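PDB 6MWY: Pre-mRNA-processing-splicing factor 8 from Cryptococcus gattii serotype B, which carries an intein of the Hint family that presumably excises itself from the precursor protein and joins the flanking segments by a new peptide bond. Local coordinates for residues T49-A54 with I59-V64; I93-L98 with Y155-S160; S110-R115 with A175-I180. One frame throughout, in Å; residues are numbered along the deposited sequence.

Contact 1. Residues T49-A54 with I59-V64; sequences TRLLRA and ILVEDV
Ile59 and Leu51 face each other as a hydrogen-bonded pair of the short antiparallel hairpin made by strands 50-52 and 58-60. Leu51 N donates to Ile59 O over 2.9 Å, and Ile59 N returns a bond of the same length to Leu51 O. A third rung lies beyond the strand end, where Val61 N reaches Thr49 O at 2.9 Å.

Ile59 loses the most surface here, and Arg53 makes several of its closest contacts, through CG, CZ, NH1 and NH2. With CG1 anti to the backbone N (chi1 180°), the Ile59 chain crosses the arm of Arg53, which bends at chi3, at about a right angle. It lays CD1 over one face of the guanidinium, 3.5 Å from its plane and toward the rim, while its CG2 touches Arg53 CG at 3.6 Å. Leu51 turns CD1 instead to Val61 CG2, 4.1 Å away, and to Val64; Phe195 of strand 190-197 touches all three, tying the hairpin to the neighbouring sheet of this Hint-type intein. Thr49 adds its CB against Val61 CG1.

Backbone bonds thus fix the register of the hairpin, whereas Arg53 meets Ile59 through its carbon chain and a guanidinium face, an apolar contact that uses up none of the N-H groups.

Contact 2. Residues I93-L98 with Y155-S160; sequences IKADEL and YRLFRS
Ala95 and Leu157 mark the nearest backbone approach, with their CA atoms 8.1 Å apart, too far for strand pairing, and no hydrogen bond crosses between residues 93-98 and 155-160. Side chains bridge the gap. Leu157 does so with one branch: its CD1 comes to 4.0 Å from Ala95 CB and 4.4 Å from Ile93 CG2, so a single methyl serves both Ile93 and Ala95, which point to the same side of strand 91-95. Two torsions together, chi1 at -68° and chi2 at 150°, bring that methyl there.

Strand 176-185 lies between the two in a six-stranded antiparallel sheet of this Hint-type intein and pairs with both, Lys94 bonding to Met181 and Ser182 and Leu157 to Leu178 through their backbones. The methyl contacts therefore span next-but-one neighbours across a shared middle strand. Leu111 of strand 108-113 and Leu209 also touch Leu157, so its side chain is packed among apolar groups.

Beyond the end of strand 91-95, Leu98 meets Arg159, the last residue of strand 155-159. Both methyls of Leu98 lie beside Arg159 NH2, modelled 3.2 Å from Leu98 CD2, a separation too short to be taken at face value at this resolution. CD2 comes to the edge of the guanidinium, near its plane, and the two side chains meet at a slant. Arg159 carries CG between its backbone N and carbonyl carbon (chi1 57°), then bends at chi2 and chi3, which brings the group alongside Leu98. Its NE makes a weak hydrogen bond to Asp207 O, and Asp207 also touches the side chain of Leu98.

Contact 3. Residues S110-R115 with A175-I180; sequences SLYKER and ATLLHI
Leu177 sets its CD1 methyl obliquely against the Tyr112 ring, and Phe158 meets that ring in a T-shaped (edge-to-face) stack; Tyr134 also touches Tyr112. The nearest ring atom to the methyl is Tyr112 CD2, 3.6 Å from Leu177 CD1, while Tyr112 CB is 3.9 Å from that same methyl. The methyl thus lies near CB, CG and CD2, at the root of the ring, and the hydroxyl end is not involved. The two side chains cross at about a right angle.

Both strands belong to a six-stranded antiparallel sheet of this Hint-type intein. Strands 108-113 and 176-185 are not paired with each other; strand 155-159 runs between them, bonded to both, and Phe158 belongs to it. No hydrogen bond links residues 110-115 and 175-180 directly, and what joins them is apolar contact passing over each face of that middle strand.

Tyr112 and Leu177 meet on the face that also carries Phe158 and Arg156. There Arg156 forms a salt bridge to Glu114, just past strand 108-113, and packs beside His179 of strand 176-185. The opposite face holds Leu111 and Ile180, both buried, with Leu157 of the middle strand touching Leu111 and Phe144 of helix 141-146 closing over the pair. Ile180 directs CG1 anti to its carbonyl carbon (chi1 -59°) and continues extended, and its terminal methyl faces the fork of Leu111, equidistant from the two branches: Ile180 CD1 lies 3.9 Å from Leu111 CD1 and the same distance from Leu111 CD2.

Contacts 2 and 3 belong to one six-stranded sheet, and their centres lie 8 Å apart; contact 1 sits across the chain's centre from contact 3, in a separate small hairpin about 24 Å away between centres. Contact 1 alone pairs its strands through backbone bonds. The other two join next-but-one strands by side chains. Their segments alternate along the chain, and 155-160 lies beside 110-115, probably joined to it by a hydrogen bond between Arg156 N and Tyr112 O. Contact 2 is the buried one, while contacts 1 and 3 are partly buried. Arginine packs on aliphatic carbon in contacts 1 and 2, but contact 3 relies on leucine, isoleucine and a tyrosine ring.

Contact 1. Residues T49-A54 with I59-V64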
# COMPACT_ATOMS: atom_id res chain seq x y z
N THR A 49 2.44 7.45 7.23
CA THR A 49 3.10 6.61 6.24
C THR A 49 3.96 7.46 5.32
O THR A 49 3.52 8.49 4.81
CB THR A 49 2.05 5.85 5.42
OG1 THR A 49 1.14 5.20 6.30
CG2 THR A 49 2.71 4.82 4.51
N ARG A 50 5.21 7.04 5.12
CA ARG A 50 6.16 7.80 4.33
C ARG A 50 6.24 7.19 2.93
O ARG A 50 6.48 5.99 2.78
CB ARG A 50 7.53 7.81 5.01
CG ARG A 50 7.55 8.54 6.36
CD ARG A 50 8.29 7.75 7.42
NE ARG A 50 9.57 7.24 6.94
CZ ARG A 50 10.15 6.13 7.39
NH1 ARG A 50 9.56 5.42 8.34
NH2 ARG A 50 11.31 5.74 6.89
N LEU A 51 6.02 8.02 1.92
CA LEU A 51 6.13 7.64 0.52
C LEU A 51 7.36 8.30 -0.09
O LEU A 51 7.95 9.22 0.48
CB LEU A 51 4.87 8.06 -0.26
CG LEU A 51 3.54 7.73 0.43
CD1 LEU A 51 2.37 8.29 -0.36
CD2 LEU A 51 3.40 6.23 0.62
N LEU A 52 7.74 7.81 -1.27
CA LEU A 52 8.89 8.33 -2.00
C LEU A 52 8.43 9.35 -3.03
O LEU A 52 7.52 9.08 -3.81
CB LEU A 52 9.66 7.20 -2.69
CG LEU A 52 10.39 6.20 -1.79
CD1 LEU A 52 11.11 5.17 -2.62
CD2 LEU A 52 11.36 6.93 -0.88
N ARG A 53 9.05 10.53 -3.02
CA ARG A 53 8.78 11.50 -4.06
C ARG A 53 9.46 11.07 -5.36
O ARG A 53 10.17 10.06 -5.42
CB ARG A 53 9.25 12.89 -3.65
CG ARG A 53 8.77 13.33 -2.28
CD ARG A 53 9.36 14.69 -1.91
NE ARG A 53 8.43 15.79 -2.14
CZ ARG A 53 7.89 16.53 -1.18
NH1 ARG A 53 8.21 16.30 0.09
NH2 ARG A 53 7.05 17.51 -1.48
N ALA A 54 9.24 11.85 -6.42
CA ALA A 54 9.84 11.52 -7.71
C ALA A 54 11.36 11.60 -7.66
O ALA A 54 12.04 10.91 -8.44
CB ALA A 54 9.29 12.45 -8.79
N ILE A 59 8.09 11.78 1.86
CA ILE A 59 6.99 12.70 2.11
C ILE A 59 5.90 11.95 2.87
O ILE A 59 5.60 10.79 2.57
CB ILE A 59 6.45 13.29 0.79
CG1 ILE A 59 5.29 14.25 1.05
CG2 ILE A 59 6.04 12.18 -0.18
CD1 ILE A 59 4.76 14.93 -0.19
N LEU A 60 5.33 12.60 3.88
CA LEU A 60 4.22 11.98 4.60
C LEU A 60 2.98 11.94 3.70
O LEU A 60 2.75 12.85 2.90
CB LEU A 60 3.93 12.75 5.89
CG LEU A 60 4.98 12.65 6.99
CD1 LEU A 60 4.54 13.43 8.22
CD2 LEU A 60 5.24 11.19 7.35
N VAL A 61 2.19 10.88 3.84
CA VAL A 61 1.03 10.71 2.98
C VAL A 61 -0.00 11.80 3.27
O VAL A 61 -0.72 12.26 2.37
CB VAL A 61 0.43 9.30 3.12
CG1 VAL A 61 0.01 9.02 4.56
CG2 VAL A 61 -0.74 9.12 2.17
N GLU A 62 -0.09 12.24 4.53
CA GLU A 62 -1.00 13.33 4.86
C GLU A 62 -0.54 14.67 4.30
O GLU A 62 -1.34 15.61 4.26
CB GLU A 62 -1.17 13.43 6.38
CG GLU A 62 0.08 13.81 7.17
CD GLU A 62 0.80 12.61 7.77
OE1 GLU A 62 0.79 11.53 7.15
OE2 GLU A 62 1.37 12.76 8.87
N ASP A 63 0.71 14.78 3.86
CA ASP A 63 1.22 16.01 3.26
C ASP A 63 1.17 16.00 1.73
O ASP A 63 1.45 17.03 1.12
CB ASP A 63 2.66 16.28 3.71
CG ASP A 63 2.75 16.63 5.19
OD1 ASP A 63 1.79 17.25 5.72
OD2 ASP A 63 3.77 16.29 5.82
N VAL A 64 0.82 14.87 1.11
CA VAL A 64 0.70 14.81 -0.34
C VAL A 64 -0.44 15.72 -0.78
O VAL A 64 -1.58 15.59 -0.33
CB VAL A 64 0.48 13.37 -0.82
CG1 VAL A 64 0.20 13.36 -2.32
CG2 VAL A 64 1.67 12.49 -0.47

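Contact 2. Residues I93-L98 with Y155-S160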
# COMPACT_ATOMS: atom_id res chain seq x y z
N ILE A 93 -1.64 -4.53 8.48
CA ILE A 93 -1.10 -5.72 7.83
C ILE A 93 0.33 -5.89 8.33
O ILE A 93 1.21 -5.07 8.04
CB ILE A 93 -1.15 -5.60 6.31
CG1 ILE A 93 -2.59 -5.34 5.85
CG2 ILE A 93 -0.58 -6.84 5.64
CD1 ILE A 93 -2.72 -4.96 4.39
N LYS A 94 0.55 -6.94 9.12
CA LYS A 94 1.86 -7.28 9.65
C LYS A 94 2.57 -8.19 8.66
O LYS A 94 2.18 -9.35 8.49
CB LYS A 94 1.74 -7.96 11.01
CG LYS A 94 1.72 -7.02 12.19
CD LYS A 94 1.94 -7.79 13.48
CE LYS A 94 2.22 -6.87 14.65
NZ LYS A 94 1.05 -6.00 14.95
N ALA A 95 3.60 -7.66 8.02
CA ALA A 95 4.54 -8.44 7.22
C ALA A 95 5.85 -8.58 7.98
O ALA A 95 6.14 -7.85 8.92
CB ALA A 95 4.78 -7.78 5.86
N ASP A 96 6.65 -9.55 7.55
CA ASP A 96 7.94 -9.78 8.20
C ASP A 96 8.95 -8.72 7.77
O ASP A 96 8.83 -8.11 6.71
CB ASP A 96 8.46 -11.18 7.89
CG ASP A 96 8.33 -11.54 6.42
OD1 ASP A 96 7.76 -10.73 5.66
OD2 ASP A 96 8.80 -12.63 6.03
N GLU A 97 9.94 -8.50 8.64
CA GLU A 97 11.00 -7.52 8.44
C GLU A 97 10.46 -6.09 8.31
O GLU A 97 10.80 -5.22 9.11
CB GLU A 97 11.84 -7.87 7.20
CG GLU A 97 12.53 -9.22 7.27
CD GLU A 97 12.05 -10.16 6.20
OE1 GLU A 97 10.93 -9.96 5.69
OE2 GLU A 97 12.79 -11.10 5.85
N LEU A 98 9.63 -5.85 7.30
CA LEU A 98 9.22 -4.50 6.96
C LEU A 98 8.18 -3.95 7.94
O LEU A 98 7.49 -4.70 8.64
CB LEU A 98 8.66 -4.45 5.54
CG LEU A 98 9.69 -4.28 4.43
CD1 LEU A 98 8.98 -3.93 3.13
CD2 LEU A 98 10.74 -3.23 4.80
N TYR A 155 -0.16 -15.52 -0.76
CA TYR A 155 0.00 -14.17 -1.27
C TYR A 155 1.28 -13.54 -0.73
O TYR A 155 1.75 -13.88 0.36
CB TYR A 155 -1.20 -13.30 -0.92
CG TYR A 155 -2.46 -13.70 -1.64
CD1 TYR A 155 -3.28 -14.70 -1.14
CD2 TYR A 155 -2.83 -13.09 -2.83
CE1 TYR A 155 -4.44 -15.08 -1.81
CE2 TYR A 155 -3.98 -13.45 -3.50
CZ TYR A 155 -4.78 -14.45 -2.98
OH TYR A 155 -5.92 -14.82 -3.65
N ARG A 156 1.83 -12.60 -1.50
CA ARG A 156 3.05 -11.92 -1.12
C ARG A 156 2.93 -10.44 -1.46
O ARG A 156 2.50 -10.10 -2.56
CB ARG A 156 4.28 -12.50 -1.85
CG ARG A 156 4.39 -14.01 -1.84
CD ARG A 156 5.03 -14.53 -0.58
NE ARG A 156 5.21 -15.98 -0.67
CZ ARG A 156 4.27 -16.87 -0.36
NH1 ARG A 156 4.51 -18.16 -0.48
NH2 ARG A 156 3.09 -16.46 0.09
N LEU A 157 3.29 -9.59 -0.51
CA LEU A 157 3.61 -8.21 -0.87
C LEU A 157 4.95 -8.20 -1.60
O LEU A 157 5.72 -9.17 -1.56
CB LEU A 157 3.67 -7.33 0.39
CG LEU A 157 2.36 -7.05 1.13
CD1 LEU A 157 2.61 -6.84 2.62
CD2 LEU A 157 1.65 -5.84 0.55
N PHE A 158 5.24 -7.10 -2.29
CA PHE A 158 6.49 -7.06 -3.04
C PHE A 158 7.00 -5.63 -3.13
O PHE A 158 6.24 -4.67 -3.02
CB PHE A 158 6.33 -7.68 -4.43
CG PHE A 158 5.53 -6.84 -5.39
CD1 PHE A 158 4.15 -6.79 -5.31
CD2 PHE A 158 6.16 -6.13 -6.39
CE1 PHE A 158 3.41 -6.03 -6.20
CE2 PHE A 158 5.43 -5.37 -7.29
CZ PHE A 158 4.06 -5.31 -7.19
N ARG A 159 8.31 -5.52 -3.31
CA ARG A 159 8.99 -4.24 -3.42
C ARG A 159 9.81 -4.21 -4.70
O ARG A 159 10.11 -5.25 -5.30
CB ARG A 159 9.90 -3.98 -2.22
CG ARG A 159 10.94 -5.06 -2.02
CD ARG A 159 12.24 -4.50 -1.50
NE ARG A 159 12.12 -4.01 -0.13
CZ ARG A 159 12.28 -4.78 0.95
NH1 ARG A 159 12.55 -6.07 0.81
NH2 ARG A 159 12.16 -4.26 2.16
N SER A 160 10.17 -3.00 -5.12
CA SER A 160 10.98 -2.80 -6.32
C SER A 160 12.42 -2.50 -5.91
O SER A 160 12.66 -1.63 -5.07
CB SER A 160 10.41 -1.66 -7.17
OG SER A 160 11.12 -1.55 -8.39

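Contact 3. Residues S110-R115 with A175-I180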
# COMPACT_ATOMS: atom_id res chain seq x y z
N SER A 110 -1.55 -4.73 -4.07
CA SER A 110 -0.87 -5.33 -5.22
C SER A 110 0.02 -6.45 -4.70
O SER A 110 1.08 -6.19 -4.11
CB SER A 110 -0.07 -4.27 -5.97
OG SER A 110 -0.93 -3.29 -6.53
N LEU A 111 -0.41 -7.69 -4.90
CA LEU A 111 0.24 -8.86 -4.31
C LEU A 111 0.66 -9.84 -5.40
O LEU A 111 0.27 -9.72 -6.57
CB LEU A 111 -0.70 -9.55 -3.32
CG LEU A 111 -1.41 -8.72 -2.25
CD1 LEU A 111 -2.30 -9.60 -1.40
CD2 LEU A 111 -0.41 -7.98 -1.39
N TYR A 112 1.46 -10.83 -5.00
CA TYR A 112 1.83 -11.95 -5.85
C TYR A 112 1.25 -13.22 -5.25
O TYR A 112 1.23 -13.39 -4.03
CB TYR A 112 3.34 -12.08 -5.99
CG TYR A 112 3.91 -11.27 -7.12
CD1 TYR A 112 3.79 -11.70 -8.44
CD2 TYR A 112 4.57 -10.07 -6.88
CE1 TYR A 112 4.31 -10.96 -9.48
CE2 TYR A 112 5.09 -9.32 -7.92
CZ TYR A 112 4.96 -9.78 -9.22
OH TYR A 112 5.48 -9.04 -10.25
N LYS A 113 0.80 -14.12 -6.11
CA LYS A 113 0.14 -15.35 -5.69
C LYS A 113 0.88 -16.55 -6.27
O LYS A 113 1.38 -16.50 -7.40
CB LYS A 113 -1.33 -15.35 -6.14
CG LYS A 113 -2.11 -16.60 -5.77
CD LYS A 113 -3.60 -16.40 -5.98
CE LYS A 113 -4.39 -17.69 -5.81
NZ LYS A 113 -5.82 -17.51 -6.18
N GLU A 114 0.95 -17.62 -5.48
CA GLU A 114 1.72 -18.80 -5.85
C GLU A 114 1.10 -19.53 -7.04
O GLU A 114 0.03 -19.13 -7.53
CB GLU A 114 1.83 -19.76 -4.67
CG GLU A 114 2.51 -19.18 -3.44
CD GLU A 114 2.40 -20.11 -2.25
OE1 GLU A 114 1.54 -21.01 -2.29
OE2 GLU A 114 3.17 -19.95 -1.28
N ARG A 115 1.76 -20.58 -7.50
CA ARG A 115 1.23 -21.46 -8.55
C ARG A 115 0.86 -20.68 -9.81
O ARG A 115 1.49 -19.68 -10.14
CB ARG A 115 0.02 -22.23 -8.02
CG ARG A 115 -0.29 -23.52 -8.76
CD ARG A 115 -1.52 -24.20 -8.20
NE ARG A 115 -1.72 -25.53 -8.75
CZ ARG A 115 -1.37 -26.66 -8.14
NH1 ARG A 115 -0.79 -26.62 -6.95
NH2 ARG A 115 -1.58 -27.83 -8.73
N ALA A 175 12.67 -7.10 -7.16
CA ALA A 175 11.82 -8.28 -7.28
C ALA A 175 11.88 -9.14 -6.02
O ALA A 175 12.11 -10.35 -6.09
CB ALA A 175 12.21 -9.10 -8.49
N THR A 176 11.68 -8.51 -4.86
CA THR A 176 11.69 -9.19 -3.58
C THR A 176 10.25 -9.48 -3.15
O THR A 176 9.38 -8.62 -3.26
CB THR A 176 12.39 -8.34 -2.52
OG1 THR A 176 13.68 -7.95 -3.00
CG2 THR A 176 12.55 -9.12 -1.22
N LEU A 177 10.02 -10.70 -2.67
CA LEU A 177 8.71 -11.11 -2.16
C LEU A 177 8.72 -11.09 -0.64
O LEU A 177 9.75 -11.36 -0.01
CB LEU A 177 8.33 -12.50 -2.67
CG LEU A 177 7.80 -12.60 -4.11
CD1 LEU A 177 6.79 -11.49 -4.37
CD2 LEU A 177 8.94 -12.56 -5.11
N LEU A 178 7.57 -10.77 -0.06
CA LEU A 178 7.41 -10.63 1.38
C LEU A 178 6.12 -11.32 1.80
O LEU A 178 5.07 -11.08 1.21
CB LEU A 178 7.36 -9.15 1.79
CG LEU A 178 8.45 -8.25 1.21
CD1 LEU A 178 8.00 -6.80 1.16
CD2 LEU A 178 9.72 -8.39 2.03
N HIS A 179 6.20 -12.17 2.82
CA HIS A 179 5.03 -12.92 3.26
C HIS A 179 4.15 -12.06 4.15
O HIS A 179 4.64 -11.37 5.06
CB HIS A 179 5.45 -14.18 4.01
CG HIS A 179 6.12 -15.20 3.14
ND1 HIS A 179 7.44 -15.11 2.77
CD2 HIS A 179 5.65 -16.33 2.57
CE1 HIS A 179 7.76 -16.14 2.01
NE2 HIS A 179 6.69 -16.90 1.87
N ILE A 180 2.85 -12.08 3.88
CA ILE A 180 1.86 -11.47 4.76
C ILE A 180 1.59 -12.42 5.91
O ILE A 180 1.09 -13.53 5.71
CB ILE A 180 0.57 -11.14 3.99
CG1 ILE A 180 0.85 -10.19 2.83
CG2 ILE A 180 -0.48 -10.56 4.93
CD1 ILE A 180 -0.35 -9.93 1.94